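Local coordinates for putative phosphomannomutase (Thermus thermophilus, PDB 1TUO), which probably interconverts phosphosugar isomers as a magnesium-dependent member of the phosphohexose mutase family, moving a phosphate between two positions of the sugar, at residues Asn266-Leu271 and His381-Leu386; Asn290-Trp295 and Gly331-Gly336; Thr311-Lys316 and Thr415-Lys420; Ala426-Arg431 and Val439-Glu444. All coordinates share one frame; numbering follows the deposited sequence.

Interaction 1 of 4, residues Asn266-Leu271 and His381-Leu386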
loop_
_atom_site.group_PDB
_atom_site.type_symbol
_atom_site.label_atom_id
_atom_site.label_comp_id
_atom_site.label_asym_id
_atom_site.label_seq_id
_atom_site.Cartn_x
_atom_site.Cartn_y
_atom_site.Cartn_z
ATOM N N ASN A 266 -12.156 -7.486 -1.783
ATOM C CA ASN A 266 -11.149 -7.134 -0.782
ATOM C C ASN A 266 -9.688 -7.519 -1.029
ATOM O O ASN A 266 -9.374 -8.271 -1.947
ATOM C CB ASN A 266 -11.596 -7.637 0.604
ATOM C CG ASN A 266 -11.453 -9.136 0.766
ATOM O OD1 ASN A 266 -10.509 -9.738 0.260
ATOM N ND2 ASN A 266 -12.378 -9.742 1.505
ATOM N N PRO A 267 -8.771 -6.982 -0.203
ATOM C CA PRO A 267 -7.335 -7.251 -0.317
ATOM C C PRO A 267 -6.926 -8.716 -0.356
ATOM O O PRO A 267 -5.962 -9.069 -1.034
ATOM C CB PRO A 267 -6.759 -6.528 0.891
ATOM C CG PRO A 267 -7.644 -5.317 0.973
ATOM C CD PRO A 267 -9.016 -5.925 0.799
ATOM N N HIS A 268 -7.641 -9.558 0.381
ATOM C CA HIS A 268 -7.342 -10.987 0.428
ATOM C C HIS A 268 -7.667 -11.594 -0.928
ATOM O O HIS A 268 -6.941 -12.454 -1.429
ATOM C CB HIS A 268 -8.182 -11.658 1.514
ATOM C CG HIS A 268 -8.034 -11.021 2.862
ATOM N ND1 HIS A 268 -6.936 -11.231 3.669
ATOM C CD2 HIS A 268 -8.826 -10.143 3.522
ATOM C CE1 HIS A 268 -7.058 -10.507 4.769
ATOM N NE2 HIS A 268 -8.194 -9.837 4.704
ATOM N N GLN A 269 -8.767 -11.134 -1.515
ATOM C CA GLN A 269 -9.181 -11.619 -2.820
ATOM C C GLN A 269 -8.200 -11.121 -3.874
ATOM O O GLN A 269 -7.794 -11.871 -4.757
ATOM C CB GLN A 269 -10.597 -11.143 -3.132
ATOM C CG GLN A 269 -11.653 -11.793 -2.228
ATOM C CD GLN A 269 -13.037 -11.200 -2.419
ATOM O OE1 GLN A 269 -13.310 -10.085 -1.978
ATOM N NE2 GLN A 269 -13.917 -11.944 -3.079
ATOM N N VAL A 270 -7.802 -9.860 -3.773
ATOM C CA VAL A 270 -6.853 -9.321 -4.739
ATOM C C VAL A 270 -5.520 -10.042 -4.651
ATOM O O VAL A 270 -4.967 -10.473 -5.665
ATOM C CB VAL A 270 -6.605 -7.821 -4.509
ATOM C CG1 VAL A 270 -5.354 -7.365 -5.274
ATOM C CG2 VAL A 270 -7.811 -7.032 -4.957
ATOM N N LEU A 271 -5.002 -10.172 -3.433
ATOM C CA LEU A 271 -3.710 -10.816 -3.234
ATOM C C LEU A 271 -3.668 -12.255 -3.730
ATOM O O LEU A 271 -2.743 -12.639 -4.448
ATOM C CB LEU A 271 -3.319 -10.777 -1.754
ATOM C CG LEU A 271 -1.982 -11.434 -1.416
ATOM C CD1 LEU A 271 -0.837 -10.737 -2.151
ATOM C CD2 LEU A 271 -1.775 -11.368 0.096
ATOM N N HIS A 381 -14.144 -17.933 1.332
ATOM C CA HIS A 381 -13.624 -16.782 2.057
ATOM C C HIS A 381 -14.632 -15.702 2.416
ATOM O O HIS A 381 -15.458 -15.306 1.596
ATOM C CB HIS A 381 -12.498 -16.135 1.238
ATOM C CG HIS A 381 -12.060 -14.800 1.757
ATOM N ND1 HIS A 381 -11.139 -14.659 2.773
ATOM C CD2 HIS A 381 -12.435 -13.544 1.413
ATOM C CE1 HIS A 381 -10.965 -13.376 3.034
ATOM N NE2 HIS A 381 -11.741 -12.677 2.222
ATOM N N ALA A 382 -14.529 -15.220 3.650
ATOM C CA ALA A 382 -15.364 -14.137 4.161
ATOM C C ALA A 382 -14.478 -13.431 5.180
ATOM O O ALA A 382 -13.714 -14.079 5.895
ATOM C CB ALA A 382 -16.629 -14.687 4.827
ATOM N N TYR A 383 -14.570 -12.112 5.256
ATOM C CA TYR A 383 -13.714 -11.392 6.180
ATOM C C TYR A 383 -14.240 -10.032 6.615
ATOM O O TYR A 383 -15.011 -9.386 5.901
ATOM C CB TYR A 383 -12.328 -11.239 5.531
ATOM C CG TYR A 383 -11.372 -10.332 6.266
ATOM C CD1 TYR A 383 -11.440 -8.948 6.113
ATOM C CD2 TYR A 383 -10.409 -10.854 7.127
ATOM C CE1 TYR A 383 -10.580 -8.106 6.799
ATOM C CE2 TYR A 383 -9.539 -10.016 7.824
ATOM C CZ TYR A 383 -9.634 -8.643 7.653
ATOM O OH TYR A 383 -8.798 -7.798 8.340
ATOM N N ASP A 384 -13.815 -9.612 7.802
ATOM C CA ASP A 384 -14.185 -8.310 8.345
ATOM C C ASP A 384 -13.265 -7.959 9.504
ATOM O O ASP A 384 -12.620 -8.836 10.084
ATOM C CB ASP A 384 -15.635 -8.302 8.830
ATOM C CG ASP A 384 -16.172 -6.894 9.010
ATOM O OD1 ASP A 384 -17.270 -6.730 9.589
ATOM O OD2 ASP A 384 -15.489 -5.950 8.559
ATOM N N ARG A 385 -13.209 -6.675 9.840
ATOM C CA ARG A 385 -12.371 -6.205 10.934
ATOM C C ARG A 385 -13.150 -5.246 11.829
ATOM O O ARG A 385 -13.927 -4.426 11.343
ATOM C CB ARG A 385 -11.124 -5.507 10.381
ATOM C CG ARG A 385 -10.324 -4.731 11.421
ATOM C CD ARG A 385 -8.988 -4.271 10.859
ATOM N NE ARG A 385 -9.133 -3.525 9.610
ATOM C CZ ARG A 385 -9.714 -2.332 9.505
ATOM N NH1 ARG A 385 -10.210 -1.728 10.579
ATOM N NH2 ARG A 385 -9.798 -1.740 8.319
ATOM N N LEU A 386 -12.939 -5.362 13.137
ATOM C CA LEU A 386 -13.611 -4.507 14.110
ATOM C C LEU A 386 -12.590 -3.833 15.025
ATOM O O LEU A 386 -11.738 -4.498 15.615
ATOM C CB LEU A 386 -14.586 -5.331 14.955
ATOM C CG LEU A 386 -15.254 -4.596 16.120
ATOM C CD1 LEU A 386 -16.046 -3.411 15.592
ATOM C CD2 LEU A 386 -16.158 -5.553 16.883
HETATM O O HOH W 1 -14.374 -7.999 3.135
#

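Interaction 2 of 4, residues Asn290-Trp295 and Gly331-Gly336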
loop_
_atom_site.group_PDB
_atom_site.type_symbol
_atom_site.label_atom_id
_atom_site.label_comp_id
_atom_site.label_asym_id
_atom_site.label_seq_id
_atom_site.Cartn_x
_atom_site.Cartn_y
_atom_site.Cartn_z
ATOM N N ASN A 290 1.613 -10.770 5.692
ATOM C CA ASN A 290 1.669 -10.473 7.114
ATOM C C ASN A 290 0.657 -11.359 7.839
ATOM O O ASN A 290 -0.142 -12.062 7.211
ATOM C CB ASN A 290 1.451 -8.973 7.414
ATOM C CG ASN A 290 -0.000 -8.522 7.292
ATOM O OD1 ASN A 290 -0.942 -9.303 7.450
ATOM N ND2 ASN A 290 -0.180 -7.226 7.050
ATOM N N PHE A 291 0.709 -11.321 9.164
ATOM C CA PHE A 291 -0.124 -12.139 10.042
ATOM C C PHE A 291 -1.648 -12.056 9.888
ATOM O O PHE A 291 -2.353 -12.982 10.283
ATOM C CB PHE A 291 0.273 -11.824 11.489
ATOM C CG PHE A 291 -0.049 -12.912 12.475
ATOM C CD1 PHE A 291 0.231 -14.243 12.185
ATOM C CD2 PHE A 291 -0.567 -12.592 13.730
ATOM C CE1 PHE A 291 0.005 -15.246 13.130
ATOM C CE2 PHE A 291 -0.794 -13.582 14.681
ATOM C CZ PHE A 291 -0.507 -14.912 14.382
ATOM N N ALA A 292 -2.157 -10.968 9.323
ATOM C CA ALA A 292 -3.604 -10.811 9.183
ATOM C C ALA A 292 -4.147 -11.169 7.803
ATOM O O ALA A 292 -5.339 -10.996 7.528
ATOM C CB ALA A 292 -4.006 -9.383 9.552
ATOM N N VAL A 293 -3.276 -11.670 6.935
ATOM C CA VAL A 293 -3.675 -12.061 5.592
ATOM C C VAL A 293 -4.353 -13.434 5.584
ATOM O O VAL A 293 -3.988 -14.325 6.348
ATOM C CB VAL A 293 -2.449 -12.087 4.641
ATOM C CG1 VAL A 293 -2.823 -12.718 3.309
ATOM C CG2 VAL A 293 -1.933 -10.665 4.425
ATOM N N THR A 294 -5.341 -13.575 4.709
ATOM C CA THR A 294 -6.121 -14.799 4.542
ATOM C C THR A 294 -5.279 -16.065 4.488
ATOM O O THR A 294 -4.203 -16.074 3.887
ATOM C CB THR A 294 -6.942 -14.753 3.239
ATOM O OG1 THR A 294 -7.605 -16.010 3.046
ATOM C CG2 THR A 294 -6.025 -14.489 2.042
ATOM N N TRP A 295 -5.772 -17.138 5.099
ATOM C CA TRP A 295 -5.036 -18.390 5.056
ATOM C C TRP A 295 -5.249 -19.095 3.722
ATOM O O TRP A 295 -4.734 -20.190 3.509
ATOM C CB TRP A 295 -5.430 -19.319 6.209
ATOM C CG TRP A 295 -6.896 -19.505 6.405
ATOM C CD1 TRP A 295 -7.895 -19.234 5.513
ATOM C CD2 TRP A 295 -7.529 -20.027 7.575
ATOM N NE1 TRP A 295 -9.119 -19.557 6.060
ATOM C CE2 TRP A 295 -8.920 -20.048 7.325
ATOM C CE3 TRP A 295 -7.056 -20.484 8.813
ATOM C CZ2 TRP A 295 -9.841 -20.505 8.268
ATOM C CZ3 TRP A 295 -7.972 -20.940 9.749
ATOM C CH2 TRP A 295 -9.349 -20.947 9.471
ATOM N N GLY A 331 2.232 -9.358 0.293
ATOM C CA GLY A 331 1.045 -8.558 0.529
ATOM C C GLY A 331 0.585 -8.420 1.959
ATOM O O GLY A 331 0.970 -9.186 2.845
ATOM N N GLU A 332 -0.255 -7.412 2.166
ATOM C CA GLU A 332 -0.825 -7.125 3.470
ATOM C C GLU A 332 -2.346 -7.187 3.382
ATOM O O GLU A 332 -2.917 -7.171 2.293
ATOM C CB GLU A 332 -0.399 -5.736 3.926
ATOM C CG GLU A 332 1.091 -5.572 4.103
ATOM C CD GLU A 332 1.454 -4.159 4.485
ATOM O OE1 GLU A 332 2.465 -3.972 5.188
ATOM O OE2 GLU A 332 0.723 -3.236 4.069
ATOM N N GLU A 333 -2.995 -7.250 4.534
ATOM C CA GLU A 333 -4.447 -7.317 4.588
ATOM C C GLU A 333 -5.093 -5.962 4.303
ATOM O O GLU A 333 -6.317 -5.854 4.240
ATOM C CB GLU A 333 -4.880 -7.824 5.964
ATOM C CG GLU A 333 -3.907 -7.463 7.068
ATOM C CD GLU A 333 -3.666 -5.971 7.172
ATOM O OE1 GLU A 333 -2.490 -5.565 7.298
ATOM O OE2 GLU A 333 -4.655 -5.208 7.133
ATOM N N SER A 334 -4.261 -4.941 4.113
ATOM C CA SER A 334 -4.745 -3.583 3.859
ATOM C C SER A 334 -4.782 -3.127 2.406
ATOM O O SER A 334 -5.109 -1.971 2.128
ATOM C CB SER A 334 -3.918 -2.585 4.668
ATOM O OG SER A 334 -4.159 -2.749 6.051
ATOM N N GLY A 335 -4.444 -4.019 1.480
ATOM C CA GLY A 335 -4.483 -3.653 0.076
ATOM C C GLY A 335 -3.129 -3.340 -0.527
ATOM O O GLY A 335 -3.021 -3.102 -1.732
ATOM N N GLY A 336 -2.097 -3.319 0.308
ATOM C CA GLY A 336 -0.763 -3.041 -0.195
ATOM C C GLY A 336 -0.160 -4.324 -0.736
ATOM O O GLY A 336 -0.160 -5.348 -0.055
HETATM O O HOH W 2 2.670 -6.046 6.945
#

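Interaction 3 of 4, residues Thr311-Lys316 and Thr415-Lys420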
loop_
_atom_site.group_PDB
_atom_site.type_symbol
_atom_site.label_atom_id
_atom_site.label_comp_id
_atom_site.label_asym_id
_atom_site.label_seq_id
_atom_site.Cartn_x
_atom_site.Cartn_y
_atom_site.Cartn_z
ATOM N N THR A 311 4.822 -12.954 8.145
ATOM C CA THR A 311 5.546 -11.967 8.929
ATOM C C THR A 311 4.606 -11.145 9.800
ATOM O O THR A 311 3.400 -11.114 9.574
ATOM C CB THR A 311 6.274 -10.980 8.017
ATOM O OG1 THR A 311 5.308 -10.277 7.222
ATOM C CG2 THR A 311 7.239 -11.714 7.097
ATOM N N PRO A 312 5.153 -10.486 10.830
ATOM C CA PRO A 312 4.306 -9.663 11.697
ATOM C C PRO A 312 3.836 -8.505 10.825
ATOM O O PRO A 312 4.394 -8.275 9.752
ATOM C CB PRO A 312 5.276 -9.197 12.777
ATOM C CG PRO A 312 6.256 -10.340 12.866
ATOM C CD PRO A 312 6.500 -10.647 11.406
ATOM N N VAL A 313 2.819 -7.774 11.265
ATOM C CA VAL A 313 2.344 -6.642 10.480
ATOM C C VAL A 313 3.427 -5.564 10.424
ATOM O O VAL A 313 4.076 -5.258 11.427
ATOM C CB VAL A 313 1.047 -6.052 11.072
ATOM C CG1 VAL A 313 0.670 -4.769 10.334
ATOM C CG2 VAL A 313 -0.077 -7.071 10.959
ATOM N N GLY A 314 3.610 -4.997 9.238
ATOM C CA GLY A 314 4.619 -3.977 9.021
ATOM C C GLY A 314 5.298 -4.351 7.722
ATOM O O GLY A 314 5.863 -5.439 7.618
ATOM N N PHE A 315 5.255 -3.473 6.727
ATOM C CA PHE A 315 5.852 -3.802 5.438
ATOM C C PHE A 315 7.363 -4.010 5.488
ATOM O O PHE A 315 7.935 -4.643 4.599
ATOM C CB PHE A 315 5.498 -2.742 4.394
ATOM C CG PHE A 315 5.823 -3.155 2.985
ATOM C CD1 PHE A 315 7.040 -2.805 2.404
ATOM C CD2 PHE A 315 4.928 -3.919 2.249
ATOM C CE1 PHE A 315 7.355 -3.214 1.109
ATOM C CE2 PHE A 315 5.234 -4.332 0.955
ATOM C CZ PHE A 315 6.451 -3.978 0.385
ATOM N N LYS A 316 8.006 -3.496 6.532
ATOM C CA LYS A 316 9.447 -3.656 6.667
ATOM C C LYS A 316 9.818 -5.138 6.625
ATOM O O LYS A 316 10.854 -5.511 6.065
ATOM C CB LYS A 316 9.936 -3.039 7.983
ATOM C CG LYS A 316 9.351 -3.677 9.233
ATOM C CD LYS A 316 9.930 -3.054 10.497
ATOM C CE LYS A 316 9.213 -3.568 11.732
ATOM N NZ LYS A 316 10.180 -4.636 11.976
ATOM N N THR A 415 0.614 -16.609 18.649
ATOM C CA THR A 415 0.896 -15.274 19.163
ATOM C C THR A 415 2.065 -14.549 18.490
ATOM O O THR A 415 2.719 -13.712 19.109
ATOM C CB THR A 415 1.159 -15.318 20.695
ATOM O OG1 THR A 415 2.190 -16.273 20.984
ATOM C CG2 THR A 415 -0.105 -15.720 21.441
ATOM N N LEU A 416 2.313 -14.853 17.221
ATOM C CA LEU A 416 3.406 -14.209 16.490
ATOM C C LEU A 416 3.341 -12.686 16.590
ATOM O O LEU A 416 4.344 -12.024 16.843
ATOM C CB LEU A 416 3.369 -14.613 15.012
ATOM C CG LEU A 416 4.431 -13.984 14.101
ATOM C CD1 LEU A 416 5.821 -14.398 14.566
ATOM C CD2 LEU A 416 4.203 -14.422 12.668
ATOM N N ASP A 417 2.149 -12.140 16.382
ATOM C CA ASP A 417 1.940 -10.700 16.426
ATOM C C ASP A 417 0.496 -10.479 16.858
ATOM O O ASP A 417 -0.423 -10.485 16.037
ATOM C CB ASP A 417 2.207 -10.108 15.040
ATOM C CG ASP A 417 2.014 -8.610 14.994
ATOM O OD1 ASP A 417 2.302 -7.934 16.004
ATOM O OD2 ASP A 417 1.587 -8.105 13.934
ATOM N N GLY A 418 0.310 -10.285 18.161
ATOM C CA GLY A 418 -1.022 -10.115 18.707
ATOM C C GLY A 418 -1.415 -11.490 19.207
ATOM O O GLY A 418 -0.551 -12.249 19.647
ATOM N N VAL A 419 -2.699 -11.827 19.143
ATOM C CA VAL A 419 -3.151 -13.140 19.584
ATOM C C VAL A 419 -4.168 -13.688 18.591
ATOM O O VAL A 419 -5.221 -13.090 18.382
ATOM C CB VAL A 419 -3.813 -13.078 20.979
ATOM C CG1 VAL A 419 -4.137 -14.482 21.453
ATOM C CG2 VAL A 419 -2.894 -12.374 21.968
ATOM N N LYS A 420 -3.851 -14.824 17.977
ATOM C CA LYS A 420 -4.750 -15.426 17.004
ATOM C C LYS A 420 -5.297 -16.766 17.465
ATOM O O LYS A 420 -4.539 -17.708 17.701
ATOM C CB LYS A 420 -4.036 -15.610 15.654
ATOM C CG LYS A 420 -4.926 -16.210 14.563
ATOM C CD LYS A 420 -4.185 -16.443 13.245
ATOM C CE LYS A 420 -3.721 -15.145 12.603
ATOM N NZ LYS A 420 -3.060 -15.381 11.282
#

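Interaction 4 of 4, residues Ala426-Arg431 and Val439-Glu444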
loop_
_atom_site.group_PDB
_atom_site.type_symbol
_atom_site.label_atom_id
_atom_site.label_comp_id
_atom_site.label_asym_id
_atom_site.label_seq_id
_atom_site.Cartn_x
_atom_site.Cartn_y
_atom_site.Cartn_z
ATOM N N ALA A 426 -11.929 -21.292 10.479
ATOM C CA ALA A 426 -12.102 -19.931 10.983
ATOM C C ALA A 426 -10.924 -19.473 11.847
ATOM O O ALA A 426 -10.281 -20.279 12.520
ATOM C CB ALA A 426 -13.401 -19.823 11.772
ATOM N N TRP A 427 -10.649 -18.172 11.815
ATOM C CA TRP A 427 -9.566 -17.589 12.594
ATOM C C TRP A 427 -9.986 -16.230 13.144
ATOM O O TRP A 427 -10.645 -15.442 12.460
ATOM C CB TRP A 427 -8.291 -17.460 11.728
ATOM C CG TRP A 427 -7.696 -16.061 11.632
ATOM C CD1 TRP A 427 -7.419 -15.207 12.667
ATOM C CD2 TRP A 427 -7.316 -15.366 10.437
ATOM N NE1 TRP A 427 -6.902 -14.029 12.191
ATOM C CE2 TRP A 427 -6.825 -14.098 10.826
ATOM C CE3 TRP A 427 -7.342 -15.689 9.072
ATOM C CZ2 TRP A 427 -6.367 -13.155 9.903
ATOM C CZ3 TRP A 427 -6.885 -14.749 8.155
ATOM C CH2 TRP A 427 -6.405 -13.498 8.576
ATOM N N VAL A 428 -9.597 -15.966 14.386
ATOM C CA VAL A 428 -9.903 -14.704 15.044
ATOM C C VAL A 428 -8.615 -14.131 15.618
ATOM O O VAL A 428 -7.968 -14.760 16.457
ATOM C CB VAL A 428 -10.910 -14.897 16.189
ATOM C CG1 VAL A 428 -11.223 -13.558 16.830
ATOM C CG2 VAL A 428 -12.179 -15.550 15.657
ATOM N N LEU A 429 -8.255 -12.936 15.165
ATOM C CA LEU A 429 -7.031 -12.282 15.608
ATOM C C LEU A 429 -7.282 -11.008 16.402
ATOM O O LEU A 429 -8.002 -10.117 15.948
ATOM C CB LEU A 429 -6.158 -11.947 14.394
ATOM C CG LEU A 429 -4.906 -11.089 14.618
ATOM C CD1 LEU A 429 -3.886 -11.872 15.436
ATOM C CD2 LEU A 429 -4.312 -10.689 13.273
ATOM N N PHE A 430 -6.682 -10.930 17.587
ATOM C CA PHE A 430 -6.796 -9.745 18.428
ATOM C C PHE A 430 -5.445 -9.032 18.382
ATOM O O PHE A 430 -4.408 -9.641 18.649
ATOM C CB PHE A 430 -7.100 -10.113 19.888
ATOM C CG PHE A 430 -8.316 -10.977 20.069
ATOM C CD1 PHE A 430 -8.244 -12.352 19.875
ATOM C CD2 PHE A 430 -9.528 -10.417 20.460
ATOM C CE1 PHE A 430 -9.362 -13.159 20.071
ATOM C CE2 PHE A 430 -10.652 -11.215 20.657
ATOM C CZ PHE A 430 -10.570 -12.585 20.464
ATOM N N ARG A 431 -5.458 -7.748 18.037
ATOM C CA ARG A 431 -4.234 -6.954 17.973
ATOM C C ARG A 431 -4.420 -5.620 18.678
ATOM O O ARG A 431 -5.246 -4.804 18.268
ATOM C CB ARG A 431 -3.822 -6.707 16.519
ATOM C CG ARG A 431 -3.062 -7.858 15.887
ATOM C CD ARG A 431 -2.730 -7.574 14.427
ATOM N NE ARG A 431 -2.034 -6.303 14.243
ATOM C CZ ARG A 431 -0.850 -6.009 14.773
ATOM N NH1 ARG A 431 -0.222 -6.897 15.528
ATOM N NH2 ARG A 431 -0.294 -4.826 14.544
ATOM N N VAL A 439 -8.283 -1.820 20.509
ATOM C CA VAL A 439 -8.016 -3.183 20.064
ATOM C C VAL A 439 -8.661 -3.436 18.707
ATOM O O VAL A 439 -9.764 -2.963 18.435
ATOM C CB VAL A 439 -8.561 -4.217 21.071
ATOM C CG1 VAL A 439 -8.260 -5.629 20.584
ATOM C CG2 VAL A 439 -7.941 -3.983 22.439
ATOM N N ARG A 440 -7.966 -4.184 17.859
ATOM C CA ARG A 440 -8.475 -4.499 16.534
ATOM C C ARG A 440 -8.703 -5.996 16.404
ATOM O O ARG A 440 -7.824 -6.802 16.714
ATOM C CB ARG A 440 -7.491 -4.023 15.465
ATOM C CG ARG A 440 -7.158 -2.545 15.568
ATOM C CD ARG A 440 -6.213 -2.107 14.459
ATOM N NE ARG A 440 -6.804 -2.276 13.135
ATOM C CZ ARG A 440 -6.229 -1.882 12.003
ATOM N NH1 ARG A 440 -5.040 -1.289 12.030
ATOM N NH2 ARG A 440 -6.841 -2.078 10.844
ATOM N N ILE A 441 -9.898 -6.363 15.958
ATOM C CA ILE A 441 -10.242 -7.763 15.788
ATOM C C ILE A 441 -10.410 -8.076 14.306
ATOM O O ILE A 441 -11.232 -7.467 13.617
ATOM C CB ILE A 441 -11.545 -8.110 16.553
ATOM C CG1 ILE A 441 -11.372 -7.775 18.040
ATOM C CG2 ILE A 441 -11.875 -9.583 16.386
ATOM C CD1 ILE A 441 -12.578 -8.117 18.911
ATOM N N TYR A 442 -9.603 -9.012 13.821
ATOM C CA TYR A 442 -9.646 -9.435 12.424
ATOM C C TYR A 442 -10.259 -10.825 12.406
ATOM O O TYR A 442 -9.850 -11.692 13.176
ATOM C CB TYR A 442 -8.236 -9.527 11.826
ATOM C CG TYR A 442 -7.336 -8.338 12.077
ATOM C CD1 TYR A 442 -6.865 -8.056 13.358
ATOM C CD2 TYR A 442 -6.925 -7.515 11.027
ATOM C CE1 TYR A 442 -6.005 -6.989 13.591
ATOM C CE2 TYR A 442 -6.063 -6.446 11.249
ATOM C CZ TYR A 442 -5.607 -6.191 12.534
ATOM O OH TYR A 442 -4.745 -5.144 12.763
ATOM N N VAL A 443 -11.238 -11.044 11.535
ATOM C CA VAL A 443 -11.872 -12.349 11.463
ATOM C C VAL A 443 -12.038 -12.864 10.049
ATOM O O VAL A 443 -12.480 -12.139 9.154
ATOM C CB VAL A 443 -13.283 -12.350 12.129
ATOM C CG1 VAL A 443 -13.976 -13.682 11.887
ATOM C CG2 VAL A 443 -13.156 -12.110 13.632
ATOM N N GLU A 444 -11.649 -14.122 9.857
ATOM C CA GLU A 444 -11.828 -14.795 8.585
ATOM C C GLU A 444 -12.591 -16.077 8.886
ATOM O O GLU A 444 -12.259 -16.806 9.828
ATOM C CB GLU A 444 -10.494 -15.152 7.920
ATOM C CG GLU A 444 -10.713 -15.983 6.661
ATOM C CD GLU A 444 -9.470 -16.146 5.817
ATOM O OE1 GLU A 444 -8.382 -16.359 6.393
ATOM O OE2 GLU A 444 -9.593 -16.079 4.575
#

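Interaction 1 of 4, residues Asn266-Leu271 and His381-Leu386
A capping box at Asn266 and an aromatic cluster of His268, His381 and Tyr383 join where the start of helix 267-280 meets the edge strand 382-386. Asn266 ND2 donates to His381 NE2 at 3.1 Å, a nearly straight bond (166°) that lies in the plane of the imidazole and close to that of the amide, although the two planes stand almost perpendicular. The other end of the same amide works for the helix: OD1 takes Gln269 N at 2.9 Å, while Gln269 OE1 accepts from Asn266 N in return. Beside it, His268 turns an edge to Tyr383, its NE2 standing 3.2 Å above the phenol plane over the ring centre. His268 CB also packs on His381 CE1 at 3.6 Å. The remaining imidazole nitrogens are engaged too, His268 ND1 by Thr294 N and His381 ND1 by Glu444, which fixes both ring rotations. A water links Asn266 ND2 to Tyr383 O. Replacing Asn266 by alanine removes both ends of the amide and is likely to leave His381 NE2 without its donor and Gln269 N without its cap. The arrangement is a capping box whose N-cap side chain also serves the junction between domain III and the C-terminal domain.

Interaction 2 of 4, residues Asn290-Trp295 and Gly331-Gly336
Asn290 ND2 gives its strongest bond to Glu333 OE1, 2.9 Å away at 155°, using the anti lone pair of the carboxylate; amide and carboxylate are nearly coplanar, 15° apart. The same nitrogen donates to a water at 3.1 Å, which in turn donates to Glu332 OE1, so one amide group reaches two successive glutamates. Glu332 has its stronger partner in Arg346, bound through OE2. The second oxygen of Glu333 accepts from Ser334 OG, so both ends of that carboxylate are held. Asn290 OD1 faces its own chain and accepts from Ala292 N at 2.8 Å, and CG lies between the backbone N and carbonyl carbon (chi1 76°), which folds the amide back over the turn. The backbone bond from Asn290 N to Gly331 O, at 3.3 Å, is weak. Farther out, Val293 CG2 rests against backbone, 3.6 Å from Gly331 O and about as far from Glu333 N, a buried amide for which the model offers no partner. Leu271 of helix 267-280 packs on the same valine. An Asx turn within a type I turn thus meets a second type I turn beyond parallel strands 286-290 and 327-331; the Gly-Glu-Glu-Ser-Gly-Gly run of 331-336 is consistent with the domain III sugar-binding loop of this family.

Interaction 3 of 4, residues Thr311-Lys316 and Thr415-Lys420
Asp417 and the Pro312-Val313 backbone make the close-fitting half of this contact. Asp417 OD2 accepts from Val313 N at 3.0 Å along an almost linear path (170°), though the N-H arrives from above the carboxylate, 45° out of its plane. With CG trans to its backbone nitrogen (chi1 -180°), the aspartate stretches straight across to the other loop. Its shaft follows the proline, Asp417 CB lying 3.9 Å from Pro312 CB. Val313 crosses the aspartate at about a right angle and brings CG2 to 3.6 Å from Asp417 OD2. The other half is slacker: Leu416, on the solvent side, only brushes the proline, its CG being 4.3 Å from Pro312 CG, and its CD2 lies 4.4 Å from the carbonyl carbon of Thr311. Leu416 also leans on Phe291, and both Leu416 and Pro312 touch a crystal neighbour. OD2 has a second and stronger partner, Arg431 NH1 of strand 426-431, in a salt bridge. One carboxylate oxygen therefore serves an arginine of its own C-terminal domain and a peptide N-H of domain III. The arginine's charge probably stabilises the carboxylate as an anion, and its bond to Val313 N is the direct polar link of this contact, one of several between the domains.

Interaction 4 of 4, residues Ala426-Arg431 and Val439-Glu444
Tyr442 fills the hollow between Leu429 and Arg431 on the face of the hairpin that also carries Trp427 and Glu444. Leu429 CD2 lies alongside the ring, 3.7 Å from Tyr442 CD1, while Arg431 bends round its outer end, with CD 3.4 Å from Tyr442 CE1. That bend, at chi3 (53°), brings Arg431 NE within 3.3 Å of Tyr442 OH, a long bond in the guanidinium plane. Arg440 lays a guanidinium face over the same hydroxyl. Farther along, Glu444 CB lies beside the six-membered part of the indole of Trp427. The opposite face is a row of interlocking apolar bumps: Val428 CG1 nests between Val443 CG2 and Ile441 CG2, at 4.0 and 4.1 Å, and Ile441 CG1 meets the Phe430 ring. Helix 448-459 covers Ile441 and Val443. A serine at Tyr442 would probably open a gap beside Leu429 and leave Arg431 NE without its hydroxyl partner. Six backbone bonds knit the antiparallel strands, among them Leu429 N to Tyr442 O at 2.8 Å. The chemistry divides by face: aliphatic and aromatic packing on the helix side, rings mixed with charges on the other, where Arg431 is salt-bridged within its own domain whereas Glu444 hydrogen-bonds Thr294 of domain III.

Interaction 2 lies inside domain III, interaction 4 inside the C-terminal domain, and interactions 1 and 3 bridge the two. Along the chain, interaction 2 is nested within the loop closed by interaction 1, interaction 3 crosses both, and interaction 4 follows. Centres of 1 and 2 are 8 Å apart, those of 1 and 3 about 17 Å, so the bridging contacts sit apart along the interface, with the turn of 290-295 between them. Strands 382-386, 440-445, 426-431 and 419-423 are successive neighbours in one antiparallel sheet. Further cross-domain ties, Glu444 to Trp295 N and Lys420 to Phe291 O, help hold this sheet against domain III, probably helping to set the domains' relative placement.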